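Local atomic coordinates of proteolytically activated form of PPO4 Tyrosinase (PDB entry 4OUA), a protein that catalyses, with a pair of copper ions, the o-hydroxylation of monophenols and the oxidation of the resulting o-diphenols to o-quinones, the first step of melanin synthesis. Residues Q293-G298 and D367-H372; Q36-K41 and Q102-G107. All coordinates share one frame; numbering follows the deposited sequence.

Both contacts join helices mainly through apolar side chains, with an alanine in each, and they lie on opposite sides of the chain's centre, their own centres about 36 Å apart. They share no element: contact 1 sets the end of helix 277-295 against helix 362-377, whereas contact 2 sets the end of helix 25-39 against helix 86-109. Contact 1 is the more buried and the larger, 167 Å² against 92 Å², and adds a leucine and an asparagine to its alanine and isoleucine. Contact 2 is only partly buried and rests on two alanines and an isoleucine, with charged residues near its edge. Neither belongs to the copper site, although each uses a helix that carries a copper ligand, His282 on 277-295 and His90 on 86-109.

Contact 1 of 2, residues Q293-G298 and D367-H372; sequences QALYPG and DYINDH
Ala294 and Ile369 face each other with their CA atoms 6.6 Å apart, and Leu295 and Asn370 repeat nearly that spacing one residue later. This closeness suits a small residue at the point of contact. Both segments are helical here, but 293-298 is running out: Tyr296 is the first residue to leave helical backbone angles, and Pro297 and Gly298 lead the chain off, while 367-372 continues as helix. The CB of Ala294 points at the other helix and meets Ile369 CG1 at 3.5 Å, with Ile369 CB and CG2 scarcely farther away. The methyl thus sits against the branch point of the isoleucine. Ile369 places CG1 beside its backbone N (chi1 -61°) and then carries CD1 away from Ala294, into the plane of the Tyr368 ring at its edge. The two helices belong to different parts of the chain: helix 277-295 carries the copper ligand His282, and 362-377 is the last helix of the chain, so the contact packs the C-terminal helix onto the end of a core helix. Leu295 reaches farther than its CB direction suggests, its CD2 touching Asn370 CB at 3.6 Å and lying as near to Asn370 OD1. The two side chains cross at about a right angle, and the leucine methyl touches both the aliphatic root of the asparagine and its amide oxygen, by packing alone. Asn370 suits this margin, giving the leucine a CB to lean on while keeping a polar end. Beyond these pairs, Val365 flanks Ala294, Ile373 adjoins Leu295, and Phe354 packs on Ile369.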
loop_
_atom_site.group_PDB
_atom_site.type_symbol
_atom_site.label_atom_id
_atom_site.label_comp_id
_atom_site.label_asym_id
_atom_site.label_seq_id
_atom_site.Cartn_x
_atom_site.Cartn_y
_atom_site.Cartn_z
ATOM N N GLN A 293 14.979 -8.448 2.549
ATOM C CA GLN A 293 15.613 -9.269 1.522
ATOM C C GLN A 293 17.118 -9.029 1.475
ATOM O O GLN A 293 17.891 -9.941 1.189
ATOM C CB GLN A 293 15.002 -8.989 0.146
ATOM C CG GLN A 293 13.576 -9.482 -0.030
ATOM C CD GLN A 293 12.993 -9.090 -1.373
ATOM O OE1 GLN A 293 11.904 -8.519 -1.448
ATOM N NE2 GLN A 293 13.719 -9.392 -2.444
ATOM N N ALA A 294 17.524 -7.796 1.756
ATOM C CA ALA A 294 18.936 -7.436 1.746
ATOM C C ALA A 294 19.685 -8.130 2.881
ATOM O O ALA A 294 20.850 -8.498 2.734
ATOM C CB ALA A 294 19.098 -5.930 1.845
ATOM N N LEU A 295 19.008 -8.311 4.010
ATOM C CA LEU A 295 19.615 -8.959 5.167
ATOM C C LEU A 295 19.540 -10.478 5.063
ATOM O O LEU A 295 20.466 -11.180 5.466
ATOM C CB LEU A 295 18.943 -8.493 6.461
ATOM C CG LEU A 295 19.054 -7.007 6.806
ATOM C CD1 LEU A 295 18.402 -6.723 8.151
ATOM C CD2 LEU A 295 20.507 -6.553 6.804
ATOM N N TYR A 296 18.435 -10.980 4.519
ATOM C CA TYR A 296 18.206 -12.419 4.449
ATOM C C TYR A 296 18.026 -12.918 3.019
ATOM O O TYR A 296 16.955 -13.411 2.665
ATOM C CB TYR A 296 16.981 -12.802 5.279
ATOM C CG TYR A 296 17.153 -12.583 6.764
ATOM C CD1 TYR A 296 17.798 -13.526 7.552
ATOM C CD2 TYR A 296 16.665 -11.438 7.378
ATOM C CE1 TYR A 296 17.956 -13.333 8.909
ATOM C CE2 TYR A 296 16.820 -11.236 8.736
ATOM C CZ TYR A 296 17.466 -12.187 9.496
ATOM O OH TYR A 296 17.621 -11.992 10.850
ATOM N N PRO A 297 19.078 -12.803 2.195
ATOM C CA PRO A 297 19.009 -13.285 0.813
ATOM C C PRO A 297 18.860 -14.801 0.755
ATOM O O PRO A 297 19.432 -15.506 1.586
ATOM C CB PRO A 297 20.348 -12.840 0.220
ATOM C CG PRO A 297 21.261 -12.750 1.390
ATOM C CD PRO A 297 20.411 -12.274 2.531
ATOM N N GLY A 298 18.092 -15.292 -0.212
ATOM C CA GLY A 298 17.883 -16.719 -0.362
ATOM C C GLY A 298 16.615 -17.198 0.317
ATOM O O GLY A 298 16.071 -18.243 -0.039
ATOM N N ASP A 367 25.660 -5.553 4.247
ATOM C CA ASP A 367 26.373 -4.785 5.259
ATOM C C ASP A 367 25.943 -3.323 5.243
ATOM O O ASP A 367 25.847 -2.684 6.292
ATOM C CB ASP A 367 27.884 -4.893 5.052
ATOM C CG ASP A 367 28.402 -6.301 5.276
ATOM O OD1 ASP A 367 27.779 -7.045 6.064
ATOM O OD2 ASP A 367 29.430 -6.664 4.666
ATOM N N TYR A 368 25.681 -2.800 4.049
ATOM C CA TYR A 368 25.232 -1.421 3.901
ATOM C C TYR A 368 23.830 -1.241 4.469
ATOM O O TYR A 368 23.569 -0.311 5.231
ATOM C CB TYR A 368 25.259 -1.001 2.432
ATOM C CG TYR A 368 24.800 0.420 2.193
ATOM C CD1 TYR A 368 25.686 1.483 2.311
ATOM C CD2 TYR A 368 23.484 0.699 1.845
ATOM C CE1 TYR A 368 25.275 2.782 2.094
ATOM C CE2 TYR A 368 23.065 1.996 1.624
ATOM C CZ TYR A 368 23.965 3.034 1.751
ATOM O OH TYR A 368 23.558 4.330 1.534
ATOM N N ILE A 369 22.931 -2.142 4.089
ATOM C CA ILE A 369 21.547 -2.078 4.535
ATOM C C ILE A 369 21.438 -2.310 6.037
ATOM O O ILE A 369 20.636 -1.666 6.717
ATOM C CB ILE A 369 20.674 -3.104 3.793
ATOM C CG1 ILE A 369 20.695 -2.824 2.291
ATOM C CG2 ILE A 369 19.248 -3.066 4.314
ATOM C CD1 ILE A 369 20.213 -1.437 1.931
ATOM N N ASN A 370 22.248 -3.229 6.552
ATOM C CA ASN A 370 22.258 -3.520 7.980
ATOM C C ASN A 370 22.640 -2.289 8.795
ATOM O O ASN A 370 22.006 -1.982 9.803
ATOM C CB ASN A 370 23.216 -4.671 8.289
ATOM C CG ASN A 370 23.026 -5.225 9.685
ATOM O OD1 ASN A 370 22.288 -6.190 9.886
ATOM N ND2 ASN A 370 23.687 -4.614 10.662
ATOM N N ASP A 371 23.679 -1.584 8.357
ATOM C CA ASP A 371 24.068 -0.334 8.999
ATOM C C ASP A 371 22.954 0.692 8.865
ATOM O O ASP A 371 22.726 1.501 9.763
ATOM C CB ASP A 371 25.360 0.218 8.396
ATOM C CG ASP A 371 26.578 -0.593 8.782
ATOM O OD1 ASP A 371 26.466 -1.452 9.683
ATOM O OD2 ASP A 371 27.653 -0.364 8.189
ATOM N N HIS A 372 22.265 0.649 7.728
ATOM C CA HIS A 372 21.155 1.551 7.458
ATOM C C HIS A 372 20.028 1.351 8.469
ATOM O O HIS A 372 19.533 2.312 9.062
ATOM C CB HIS A 372 20.640 1.339 6.033
ATOM C CG HIS A 372 19.494 2.226 5.665
ATOM N ND1 HIS A 372 19.504 3.586 5.882
ATOM C CD2 HIS A 372 18.299 1.946 5.090
ATOM C CE1 HIS A 372 18.367 4.106 5.460
ATOM N NE2 HIS A 372 17.618 3.133 4.974
#

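Contact 2 of 2, residues Q36-K41 and Q102-G107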
loop_
_atom_site.group_PDB
_atom_site.type_symbol
_atom_site.label_atom_id
_atom_site.label_comp_id
_atom_site.label_asym_id
_atom_site.label_seq_id
_atom_site.Cartn_x
_atom_site.Cartn_y
_atom_site.Cartn_z
ATOM N N GLN A 36 -7.289 12.202 -7.450
ATOM C CA GLN A 36 -8.632 12.753 -7.549
ATOM C C GLN A 36 -9.326 12.201 -8.791
ATOM O O GLN A 36 -10.533 11.973 -8.795
ATOM C CB GLN A 36 -8.585 14.284 -7.592
ATOM C CG GLN A 36 -9.949 14.955 -7.632
ATOM C CD GLN A 36 -10.678 14.874 -6.307
ATOM O OE1 GLN A 36 -10.169 15.318 -5.277
ATOM N NE2 GLN A 36 -11.878 14.304 -6.324
ATOM N N ALA A 37 -8.544 11.976 -9.840
ATOM C CA ALA A 37 -9.075 11.491 -11.107
ATOM C C ALA A 37 -9.655 10.085 -10.984
ATOM O O ALA A 37 -10.732 9.801 -11.508
ATOM C CB ALA A 37 -7.992 11.521 -12.174
ATOM N N ILE A 38 -8.939 9.205 -10.290
ATOM C CA ILE A 38 -9.375 7.822 -10.140
ATOM C C ILE A 38 -10.439 7.686 -9.053
ATOM O O ILE A 38 -11.200 6.718 -9.035
ATOM C CB ILE A 38 -8.192 6.886 -9.820
ATOM C CG1 ILE A 38 -7.551 7.264 -8.484
ATOM C CG2 ILE A 38 -7.164 6.930 -10.937
ATOM C CD1 ILE A 38 -6.406 6.360 -8.084
ATOM N N GLN A 39 -10.491 8.658 -8.146
ATOM C CA GLN A 39 -11.528 8.681 -7.122
ATOM C C GLN A 39 -12.855 9.143 -7.716
ATOM O O GLN A 39 -13.925 8.780 -7.230
ATOM C CB GLN A 39 -11.131 9.592 -5.958
ATOM C CG GLN A 39 -10.029 9.040 -5.071
ATOM C CD GLN A 39 -9.757 9.927 -3.868
ATOM O OE1 GLN A 39 -10.327 11.012 -3.740
ATOM N NE2 GLN A 39 -8.885 9.465 -2.976
ATOM N N ASP A 40 -12.773 9.945 -8.773
ATOM C CA ASP A 40 -13.965 10.494 -9.407
ATOM C C ASP A 40 -14.473 9.601 -10.535
ATOM O O ASP A 40 -15.530 9.860 -11.107
ATOM C CB ASP A 40 -13.687 11.903 -9.936
ATOM C CG ASP A 40 -13.402 12.897 -8.824
ATOM O OD1 ASP A 40 -13.946 12.725 -7.712
ATOM O OD2 ASP A 40 -12.633 13.853 -9.060
ATOM N N LYS A 41 -13.720 8.552 -10.853
ATOM C CA LYS A 41 -14.144 7.592 -11.866
ATOM C C LYS A 41 -15.353 6.792 -11.392
ATOM O O LYS A 41 -15.591 6.660 -10.192
ATOM C CB LYS A 41 -13.003 6.638 -12.227
ATOM C CG LYS A 41 -11.912 7.248 -13.090
ATOM C CD LYS A 41 -10.855 6.209 -13.437
ATOM C CE LYS A 41 -9.744 6.800 -14.289
ATOM N NZ LYS A 41 -8.636 5.827 -14.505
ATOM N N GLN A 102 -0.485 5.768 -12.262
ATOM C CA GLN A 102 0.395 6.439 -13.210
ATOM C C GLN A 102 -0.345 6.737 -14.508
ATOM O O GLN A 102 -0.197 7.816 -15.086
ATOM C CB GLN A 102 1.636 5.595 -13.507
ATOM C CG GLN A 102 2.636 6.292 -14.421
ATOM C CD GLN A 102 3.630 5.338 -15.053
ATOM O OE1 GLN A 102 3.279 4.225 -15.441
ATOM N NE2 GLN A 102 4.880 5.774 -15.164
ATOM N N GLU A 103 -1.138 5.769 -14.960
ATOM C CA GLU A 103 -1.886 5.895 -16.204
ATOM C C GLU A 103 -2.763 7.140 -16.183
ATOM O O GLU A 103 -2.893 7.840 -17.186
ATOM C CB GLU A 103 -2.738 4.648 -16.445
ATOM C CG GLU A 103 -3.326 4.553 -17.845
ATOM C CD GLU A 103 -4.008 3.220 -18.102
ATOM O OE1 GLU A 103 -3.844 2.673 -19.213
ATOM O OE2 GLU A 103 -4.707 2.719 -17.195
ATOM N N ALA A 104 -3.357 7.416 -15.028
ATOM C CA ALA A 104 -4.151 8.622 -14.851
ATOM C C ALA A 104 -3.249 9.852 -14.867
ATOM O O ALA A 104 -3.636 10.913 -15.358
ATOM C CB ALA A 104 -4.943 8.555 -13.553
ATOM N N ALA A 105 -2.040 9.695 -14.333
ATOM C CA ALA A 105 -1.088 10.795 -14.243
ATOM C C ALA A 105 -0.545 11.177 -15.616
ATOM O O ALA A 105 -0.095 12.303 -15.823
ATOM C CB ALA A 105 0.053 10.431 -13.307
ATOM N N LYS A 106 -0.586 10.234 -16.553
ATOM C CA LYS A 106 -0.159 10.504 -17.922
ATOM C C LYS A 106 -1.144 11.437 -18.617
ATOM O O LYS A 106 -0.745 12.398 -19.275
ATOM C CB LYS A 106 -0.018 9.203 -18.713
ATOM C CG LYS A 106 1.199 8.379 -18.343
ATOM C CD LYS A 106 1.260 7.100 -19.159
ATOM C CE LYS A 106 2.527 6.314 -18.865
ATOM N NZ LYS A 106 2.568 5.033 -19.620
ATOM N N GLY A 107 -2.432 11.142 -18.469
ATOM C CA GLY A 107 -3.474 11.979 -19.027
ATOM C C GLY A 107 -3.467 13.348 -18.382
ATOM O O GLY A 107 -3.811 14.348 -19.011
#
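Ala104 carries the apolar part of the contact, its CB directed at the 36-41 segment. Ile38 CG2 meets that methyl at 3.8 Å, while the CB of Ala37 lies farther off, at 4.5 Å. With CA atoms of Ala37 and Ala104 6.8 Å apart, two alanines suit the place because a methyl on each side fits between the backbones. Ile38 turns CG2 beside its backbone N, anti to the carbonyl carbon, which presents this short branch to Ala104.

Within 36-41, Gln36 and Asp40 bond side chain to side chain. Gln36 NE2 donates to Asp40 OD2 at 2.9 Å with an N-H...O angle of 159°; the carboxylate oxygen lies close to the amide plane and is approached on its syn side. A second, weak bond goes to Asp40 OD1, so that the amide nitrogen reaches both carboxylate oxygens.

Opposite charges come near without touching: Lys41 NZ stands 5.7 Å from Glu103 OE2, and the lysine also makes a weak hydrogen bond to Ser47 O.

The end of helix 25-39 rests on helix 86-109. Tyr97 and Leu101 of helix 86-109 also pack against Ile38, and Ala34, earlier on helix 25-39, touches Ala104, while Phe49 of helix 49-54 adjoins Ile38 as well.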